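Local coordinates for protein pyruvate kinase (Toxoplasma gondii, PDB 3GG8) that catalyses the last step of glycolysis, transferring phosphate from phosphoenolpyruvate to ADP to give pyruvate and ATP, at residues N192-N197 with G283-P288; F229-D234 with I256-G261; I275-G280 with K307-A312. One frame throughout, in Å; residues are numbered along the deposited sequence.

Contact 1: N192-N197 with G283-P288; sequences NMNLPN and GMEIPP
In N194 and E285 the first torsion turns CG away from the carbonyl carbon and in beside the backbone N (chi1 -65° and -54°), and a bend at chi2 then carries the E285 carboxylate across to N194 and L195. The N194 amide supplies the one direct hydrogen bond, ND2 to E285 OE2 at 2.9 Å. It is nearly straight (167°), and OE2 lies close to the amide plane, yet the donor sits above the carboxylate plane. The same ND2 rests 3.3 Å from M284 CB, which packs against the amide while SD lies farther off, without touching N194. Further along, P196 lays its ring on the backbone of 284-285: CB is 3.4 Å from E285 O and CG 3.5 Å from M284 O. Two waters complete the grip on the carboxylate: one donates to E285 OE2 at 2.6 Å and accepts from L195 N, the other donates to E285 OE1 at 2.6 Å and accepts from N197 N. N194 bonds through its backbone to L159 of strand 157-160, whereas 283-288 links two helices of the barrel domain, so the contact joins that smaller sheet to the barrel. With OE2 receiving an amide N-H and a water and OE1 a second water, the carboxylate is probably stabilised as the anion, and these donors probably offset the unfavourable approach of L195 O, another acceptor, 3.4 Å from E285 OE1.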
loop_
_atom_site.group_PDB
_atom_site.type_symbol
_atom_site.label_atom_id
_atom_site.label_comp_id
_atom_site.label_asym_id
_atom_site.label_seq_id
_atom_site.Cartn_x
_atom_site.Cartn_y
_atom_site.Cartn_z
ATOM N N ASN C 192 16.597 -14.140 48.220
ATOM C CA ASN C 192 16.380 -12.900 47.486
ATOM C C ASN C 192 14.990 -12.293 47.721
ATOM O O ASN C 192 14.018 -12.991 48.033
ATOM C CB ASN C 192 16.663 -13.082 45.988
ATOM C CG ASN C 192 15.707 -14.068 45.311
ATOM O OD1 ASN C 192 14.538 -14.226 45.705
ATOM N ND2 ASN C 192 16.211 -14.735 44.261
ATOM N N MET C 193 14.926 -10.977 47.570
ATOM C CA MET C 193 13.692 -10.224 47.728
ATOM C C MET C 193 13.470 -9.314 46.526
ATOM O O MET C 193 14.416 -8.789 45.922
ATOM C CB MET C 193 13.719 -9.413 49.034
ATOM C CG MET C 193 13.784 -10.293 50.285
ATOM S SD MET C 193 13.917 -9.392 51.845
ATOM C CE MET C 193 12.384 -8.451 51.862
ATOM N N ASN C 194 12.200 -9.153 46.172
ATOM C CA ASN C 194 11.812 -8.241 45.122
ATOM C C ASN C 194 10.807 -7.229 45.629
ATOM O O ASN C 194 9.964 -7.537 46.489
ATOM C CB ASN C 194 11.262 -9.014 43.922
ATOM C CG ASN C 194 12.328 -9.882 43.265
ATOM O OD1 ASN C 194 12.643 -10.960 43.756
ATOM N ND2 ASN C 194 12.896 -9.401 42.166
ATOM N N LEU C 195 10.903 -6.022 45.078
ATOM C CA LEU C 195 10.035 -4.910 45.460
ATOM C C LEU C 195 9.233 -4.380 44.265
ATOM O O LEU C 195 9.544 -3.308 43.755
ATOM C CB LEU C 195 10.902 -3.799 46.045
ATOM C CG LEU C 195 11.141 -3.650 47.545
ATOM C CD1 LEU C 195 11.129 -4.951 48.358
ATOM C CD2 LEU C 195 12.409 -2.810 47.796
ATOM N N PRO C 196 8.209 -5.136 43.807
ATOM C CA PRO C 196 7.395 -4.753 42.643
ATOM C C PRO C 196 6.921 -3.288 42.678
ATOM O O PRO C 196 6.379 -2.854 43.693
ATOM C CB PRO C 196 6.187 -5.694 42.743
ATOM C CG PRO C 196 6.708 -6.898 43.438
ATOM C CD PRO C 196 7.776 -6.424 44.383
ATOM N N ASN C 197 7.155 -2.536 41.597
ATOM C CA ASN C 197 6.685 -1.145 41.481
ATOM C C ASN C 197 7.385 -0.170 42.461
ATOM O O ASN C 197 6.871 0.924 42.731
ATOM C CB ASN C 197 5.155 -1.092 41.667
ATOM C CG ASN C 197 4.470 -0.078 40.760
ATOM O OD1 ASN C 197 5.034 0.405 39.769
ATOM N ND2 ASN C 197 3.222 0.236 41.091
ATOM N N GLY C 283 9.273 -10.856 35.882
ATOM C CA GLY C 283 8.129 -11.591 36.417
ATOM C C GLY C 283 8.047 -11.585 37.933
ATOM O O GLY C 283 7.030 -12.015 38.499
ATOM N N MET C 284 9.112 -11.101 38.587
ATOM C CA MET C 284 9.124 -10.870 40.047
ATOM C C MET C 284 8.706 -9.448 40.406
ATOM O O MET C 284 8.612 -9.109 41.592
ATOM C CB MET C 284 10.520 -11.094 40.652
ATOM C CG MET C 284 11.102 -12.494 40.547
ATOM S SD MET C 284 9.976 -13.754 41.124
ATOM C CE MET C 284 10.866 -15.198 40.532
ATOM N N GLU C 285 8.480 -8.611 39.392
ATOM C CA GLU C 285 8.329 -7.164 39.599
ATOM C C GLU C 285 7.039 -6.609 39.005
ATOM O O GLU C 285 6.625 -5.499 39.351
ATOM C CB GLU C 285 9.529 -6.390 39.020
ATOM C CG GLU C 285 10.922 -6.831 39.503
ATOM C CD GLU C 285 11.349 -6.154 40.788
ATOM O OE1 GLU C 285 10.718 -5.144 41.194
ATOM O OE2 GLU C 285 12.321 -6.642 41.392
ATOM N N ILE C 286 6.438 -7.358 38.072
ATOM C CA ILE C 286 5.166 -6.987 37.461
ATOM C C ILE C 286 4.261 -8.225 37.366
ATOM O O ILE C 286 4.746 -9.350 37.446
ATOM C CB ILE C 286 5.333 -6.288 36.046
ATOM C CG1 ILE C 286 5.801 -7.274 34.965
ATOM C CG2 ILE C 286 6.257 -5.050 36.102
ATOM C CD1 ILE C 286 5.749 -6.703 33.552
ATOM N N PRO C 287 2.932 -8.035 37.243
ATOM C CA PRO C 287 2.117 -9.226 36.933
ATOM C C PRO C 287 2.720 -10.080 35.788
ATOM O O PRO C 287 3.149 -9.538 34.771
ATOM C CB PRO C 287 0.772 -8.625 36.541
ATOM C CG PRO C 287 0.685 -7.384 37.389
ATOM C CD PRO C 287 2.098 -6.835 37.447
ATOM N N PRO C 288 2.784 -11.408 35.970
ATOM C CA PRO C 288 3.373 -12.319 34.971
ATOM C C PRO C 288 2.748 -12.174 33.589
ATOM O O PRO C 288 3.450 -12.318 32.587
ATOM C CB PRO C 288 3.050 -13.718 35.525
ATOM C CG PRO C 288 1.973 -13.492 36.528
ATOM C CD PRO C 288 2.283 -12.150 37.135
HETATM O O HOH W 1 13.203 -5.303 43.482
HETATM O O HOH W 2 9.433 -3.257 39.928
#

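Contact 2: F229-D234 with I256-G261; sequences FVQSAD and IENVEG
F229 and N258 meet where packing is close: the phenyl ring crosses the asparagine side chain at about a right angle, with N258 ND2 3.3 Å from F229 CZ and N258 OD1 over one ring face near its rim. The ring and amide planes are 42° apart, so this is not a parallel stack. N258 holds CG between its backbone N and carbonyl carbon, which aims OD1 back at the start of its own helix and ND2 out to Q231. ND2 donates to Q231 OE1 at 2.9 Å (161°), somewhat tilted from the glutamine carbonyl plane, while OD1, at the N-cap of helix 259-263, accepts a long, weak bond from G261 N. Beside the ring, E257 OE1 receives F229 N at 2.6 Å, a short but bent bond (132°) reaching the carboxylate from above its plane. G261 CA comes within 3.4 Å of V230 O, backbone against backbone. One water completes this tight part, donating to V230 O and N258 OD1 and accepting from E257 N.

The looser side is the partly exposed flank of E260, where CB packs 3.7 Å from Q231 CB and no hydrogen bond joins the two. These loops follow barrel strands 224-227 and 251-256, at the C-terminal end of the barrel where active sites of this fold lie. E257 OE2 also approaches D281 OD2, and such a close pair of acidic groups is consistent with the magnesium site known in pyruvate kinases.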
loop_
_atom_site.group_PDB
_atom_site.type_symbol
_atom_site.label_atom_id
_atom_site.label_comp_id
_atom_site.label_asym_id
_atom_site.label_seq_id
_atom_site.Cartn_x
_atom_site.Cartn_y
_atom_site.Cartn_z
ATOM N N PHE C 229 20.194 -5.031 36.519
ATOM C CA PHE C 229 19.266 -4.155 37.240
ATOM C C PHE C 229 19.412 -2.661 36.915
ATOM O O PHE C 229 19.494 -1.825 37.825
ATOM C CB PHE C 229 19.420 -4.381 38.760
ATOM C CG PHE C 229 18.136 -4.231 39.534
ATOM C CD1 PHE C 229 17.199 -5.256 39.561
ATOM C CD2 PHE C 229 17.875 -3.077 40.257
ATOM C CE1 PHE C 229 16.009 -5.124 40.289
ATOM C CE2 PHE C 229 16.686 -2.944 40.982
ATOM C CZ PHE C 229 15.762 -3.965 40.995
ATOM N N VAL C 230 19.438 -2.301 35.632
ATOM C CA VAL C 230 19.554 -0.883 35.284
ATOM C C VAL C 230 18.209 -0.187 35.484
ATOM O O VAL C 230 17.181 -0.634 34.960
ATOM C CB VAL C 230 20.093 -0.656 33.856
ATOM C CG1 VAL C 230 19.880 0.792 33.426
ATOM C CG2 VAL C 230 21.574 -1.019 33.785
ATOM N N GLN C 231 18.223 0.898 36.257
ATOM C CA GLN C 231 16.993 1.570 36.644
ATOM C C GLN C 231 16.776 2.924 35.963
ATOM O O GLN C 231 15.649 3.433 35.952
ATOM C CB GLN C 231 16.922 1.712 38.163
ATOM C CG GLN C 231 16.694 0.404 38.878
ATOM C CD GLN C 231 16.345 0.601 40.338
ATOM O OE1 GLN C 231 15.252 0.226 40.779
ATOM N NE2 GLN C 231 17.271 1.188 41.101
ATOM N N SER C 232 17.844 3.501 35.405
ATOM C CA SER C 232 17.772 4.802 34.718
ATOM C C SER C 232 18.945 4.995 33.752
ATOM O O SER C 232 19.982 4.347 33.886
ATOM C CB SER C 232 17.783 5.937 35.736
ATOM O OG SER C 232 19.105 6.242 36.134
ATOM N N ALA C 233 18.799 5.911 32.797
ATOM C CA ALA C 233 19.862 6.143 31.818
ATOM C C ALA C 233 21.136 6.759 32.422
ATOM O O ALA C 233 22.204 6.643 31.837
ATOM C CB ALA C 233 19.345 6.976 30.656
ATOM N N ASP C 234 21.023 7.406 33.585
ATOM C CA ASP C 234 22.210 7.837 34.345
ATOM C C ASP C 234 23.113 6.665 34.734
ATOM O O ASP C 234 24.323 6.843 34.923
ATOM C CB ASP C 234 21.819 8.574 35.622
ATOM C CG ASP C 234 21.287 9.956 35.355
ATOM O OD1 ASP C 234 20.351 10.351 36.075
ATOM O OD2 ASP C 234 21.791 10.643 34.431
ATOM N N ILE C 256 17.220 -5.121 31.781
ATOM C CA ILE C 256 15.964 -4.543 32.242
ATOM C C ILE C 256 15.321 -5.615 33.089
ATOM O O ILE C 256 14.999 -6.694 32.574
ATOM C CB ILE C 256 15.020 -4.105 31.082
ATOM C CG1 ILE C 256 15.737 -3.183 30.075
ATOM C CG2 ILE C 256 13.702 -3.452 31.626
ATOM C CD1 ILE C 256 16.274 -1.839 30.624
ATOM N N GLU C 257 15.166 -5.312 34.383
ATOM C CA GLU C 257 14.739 -6.285 35.394
ATOM C C GLU C 257 13.607 -5.824 36.316
ATOM O O GLU C 257 13.039 -6.651 37.037
ATOM C CB GLU C 257 15.912 -6.714 36.271
ATOM C CG GLU C 257 17.223 -6.969 35.536
ATOM C CD GLU C 257 18.195 -7.764 36.363
ATOM O OE1 GLU C 257 19.398 -7.480 36.320
ATOM O OE2 GLU C 257 17.758 -8.691 37.061
ATOM N N ASN C 258 13.285 -4.527 36.327
ATOM C CA ASN C 258 12.148 -4.051 37.125
ATOM C C ASN C 258 11.341 -2.931 36.445
ATOM O O ASN C 258 11.550 -2.630 35.259
ATOM C CB ASN C 258 12.567 -3.706 38.579
ATOM C CG ASN C 258 13.379 -2.417 38.695
ATOM O OD1 ASN C 258 13.950 -1.923 37.717
ATOM N ND2 ASN C 258 13.436 -1.869 39.914
ATOM N N VAL C 259 10.398 -2.358 37.195
ATOM C CA VAL C 259 9.534 -1.279 36.722
ATOM C C VAL C 259 10.301 0.004 36.338
ATOM O O VAL C 259 9.956 0.640 35.345
ATOM C CB VAL C 259 8.362 -1.007 37.730
ATOM C CG1 VAL C 259 7.588 0.297 37.403
ATOM C CG2 VAL C 259 7.411 -2.202 37.754
ATOM N N GLU C 260 11.327 0.378 37.110
ATOM C CA GLU C 260 12.134 1.570 36.799
ATOM C C GLU C 260 12.821 1.449 35.447
ATOM O O GLU C 260 12.885 2.425 34.690
ATOM C CB GLU C 260 13.196 1.853 37.867
ATOM C CG GLU C 260 12.670 2.384 39.179
ATOM C CD GLU C 260 11.905 3.697 39.044
ATOM O OE1 GLU C 260 12.474 4.700 38.545
ATOM O OE2 GLU C 260 10.730 3.715 39.459
ATOM N N GLY C 261 13.357 0.260 35.174
ATOM C CA GLY C 261 13.964 -0.056 33.885
ATOM C C GLY C 261 12.942 0.097 32.780
ATOM O O GLY C 261 13.198 0.765 31.789
HETATM O O HOH W 3 15.606 -2.914 35.773
#

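Contact 3: I275-G280 with K307-A312; sequences IMIARG and KPVITA
I275-A278 and V309-A312 run side by side as parallel strands, their short axes 4.6 Å apart at closest and 19° from parallel, with I275 bridged to V309, M276 to I310, I277 to T311 and A278 to A312. I310 N gives to I275 O at 2.7 Å, and I277 N returns a bond to I310 O at 2.8 Å. I275 N to P308 O and A312 N to I277 O continue the pattern at either end.

On one face M276 spans its bridge partner and the residue two further on: CG, placed anti to the backbone N (chi1 -180°), comes 3.8 Å from A312 CB, and a bend at chi3 brings CE to I310 CD1. M345 of strand 343-346 meets M276, I310 and A312 on this face. On the other, I277 CD1 lies 3.5 Å from V309 CG2, the tightest apolar touch between the strands, and helix 288-305 covers I277 and T311 with I299.

These are the sixth and seventh strands of the eight-stranded TIM barrel, and helix 288-305 lies on the crossover between them, making a right-handed beta-alpha-beta unit.

Past the sixth strand the chain turns into helix 279-282, and R279 folds back on the seventh. Bends at chi2 and chi3 set its NE beside A312 O, a weak bond at 3.0 Å (129°) near the guanidinium plane, while T311 CG2 lies over one guanidinium face, 3.7 Å from R279 NE. The arginine's stronger ties lie elsewhere: NH2 forms a salt bridge with D332, and NH1 bonds Q295. T311 OG1 is hydrogen-bonded to T341 OG1.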
loop_
_atom_site.group_PDB
_atom_site.type_symbol
_atom_site.label_atom_id
_atom_site.label_comp_id
_atom_site.label_asym_id
_atom_site.label_seq_id
_atom_site.Cartn_x
_atom_site.Cartn_y
_atom_site.Cartn_z
ATOM N N ILE C 275 20.261 -4.087 24.460
ATOM C CA ILE C 275 19.451 -4.396 25.640
ATOM C C ILE C 275 19.459 -5.901 25.934
ATOM O O ILE C 275 19.492 -6.724 25.008
ATOM C CB ILE C 275 17.962 -3.874 25.463
ATOM C CG1 ILE C 275 17.886 -2.331 25.464
ATOM C CG2 ILE C 275 16.974 -4.514 26.487
ATOM C CD1 ILE C 275 18.498 -1.629 26.705
ATOM N N MET C 276 19.445 -6.251 27.220
ATOM C CA MET C 276 19.166 -7.618 27.633
ATOM C C MET C 276 17.852 -7.631 28.429
ATOM O O MET C 276 17.703 -6.902 29.416
ATOM C CB MET C 276 20.339 -8.216 28.422
ATOM C CG MET C 276 20.101 -9.653 28.878
ATOM S SD MET C 276 21.401 -10.396 29.860
ATOM C CE MET C 276 22.861 -10.176 28.817
ATOM N N ILE C 277 16.882 -8.410 27.951
ATOM C CA ILE C 277 15.590 -8.553 28.600
ATOM C C ILE C 277 15.636 -9.756 29.560
ATOM O O ILE C 277 15.759 -10.902 29.122
ATOM C CB ILE C 277 14.466 -8.761 27.545
ATOM C CG1 ILE C 277 14.467 -7.640 26.502
ATOM C CG2 ILE C 277 13.071 -8.938 28.220
ATOM C CD1 ILE C 277 13.554 -7.908 25.325
ATOM N N ALA C 278 15.570 -9.488 30.864
ATOM C CA ALA C 278 15.580 -10.535 31.883
ATOM C C ALA C 278 14.147 -10.835 32.300
ATOM O O ALA C 278 13.647 -10.262 33.282
ATOM C CB ALA C 278 16.410 -10.106 33.093
ATOM N N ARG C 279 13.502 -11.741 31.557
ATOM C CA ARG C 279 12.092 -12.090 31.775
ATOM C C ARG C 279 11.785 -12.589 33.172
ATOM O O ARG C 279 10.817 -12.152 33.762
ATOM C CB ARG C 279 11.600 -13.146 30.771
ATOM C CG ARG C 279 11.492 -12.678 29.331
ATOM C CD ARG C 279 12.662 -13.205 28.516
ATOM N NE ARG C 279 12.805 -14.658 28.619
ATOM C CZ ARG C 279 12.082 -15.541 27.934
ATOM N NH1 ARG C 279 11.147 -15.140 27.081
ATOM N NH2 ARG C 279 12.303 -16.842 28.101
ATOM N N GLY C 280 12.591 -13.517 33.686
ATOM C CA GLY C 280 12.357 -14.111 34.996
ATOM C C GLY C 280 12.359 -13.100 36.138
ATOM O O GLY C 280 11.533 -13.180 37.040
ATOM N N LYS C 307 19.522 -1.637 17.307
ATOM C CA LYS C 307 20.446 -2.020 18.376
ATOM C C LYS C 307 20.129 -3.446 18.846
ATOM O O LYS C 307 18.940 -3.809 18.984
ATOM C CB LYS C 307 20.349 -1.017 19.534
ATOM C CG LYS C 307 20.935 0.375 19.230
ATOM C CD LYS C 307 20.893 1.260 20.474
ATOM C CE LYS C 307 21.619 2.591 20.275
ATOM N NZ LYS C 307 21.321 3.579 21.369
ATOM N N PRO C 308 21.169 -4.273 19.082
ATOM C CA PRO C 308 20.912 -5.686 19.388
ATOM C C PRO C 308 20.136 -5.893 20.681
ATOM O O PRO C 308 20.384 -5.205 21.663
ATOM C CB PRO C 308 22.316 -6.269 19.536
ATOM C CG PRO C 308 23.182 -5.086 19.847
ATOM C CD PRO C 308 22.612 -3.966 19.078
ATOM N N VAL C 309 19.204 -6.840 20.675
ATOM C CA VAL C 309 18.452 -7.196 21.884
ATOM C C VAL C 309 18.716 -8.670 22.219
ATOM O O VAL C 309 18.698 -9.529 21.320
ATOM C CB VAL C 309 16.911 -6.859 21.759
ATOM C CG1 VAL C 309 16.245 -7.608 20.625
ATOM C CG2 VAL C 309 16.156 -7.070 23.100
ATOM N N ILE C 310 19.016 -8.943 23.488
ATOM C CA ILE C 310 19.156 -10.323 23.987
ATOM C C ILE C 310 17.959 -10.727 24.867
ATOM O O ILE C 310 17.583 -10.012 25.776
ATOM C CB ILE C 310 20.457 -10.514 24.803
ATOM C CG1 ILE C 310 21.660 -9.898 24.063
ATOM C CG2 ILE C 310 20.690 -12.003 25.183
ATOM C CD1 ILE C 310 22.861 -9.715 24.969
ATOM N N THR C 311 17.379 -11.878 24.564
ATOM C CA THR C 311 16.331 -12.477 25.372
ATOM C C THR C 311 16.943 -13.523 26.324
ATOM O O THR C 311 17.531 -14.524 25.891
ATOM C CB THR C 311 15.239 -13.094 24.461
ATOM O OG1 THR C 311 14.763 -12.079 23.567
ATOM C CG2 THR C 311 14.071 -13.621 25.275
ATOM N N ALA C 312 16.781 -13.275 27.620
ATOM C CA ALA C 312 17.484 -14.027 28.635
ATOM C C ALA C 312 16.537 -14.596 29.691
ATOM O O ALA C 312 15.416 -14.100 29.875
ATOM C CB ALA C 312 18.563 -13.150 29.284
#

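From the N terminus, 192-197 comes first, at the edge strand of the smaller sheet, and contact 1 closes only when the chain arrives at 283-288, 86 residues on. Contact 2 is nested inside that loop, joining the turns after the fourth and fifth barrel strands. Contact 3 opens within it too, at 275-280, but closes beyond it at 307-312, so contacts 1 and 3 cross, while 2 and 3 follow in series. E285 packs on E257 and N258, joining contacts 1 and 2, whose centres are about 13 Å apart. I256 N probably bonds M276 O, carrying contact 2 into the sheet of contact 3. Together they connect the smaller sheet, the loops and the barrel wall.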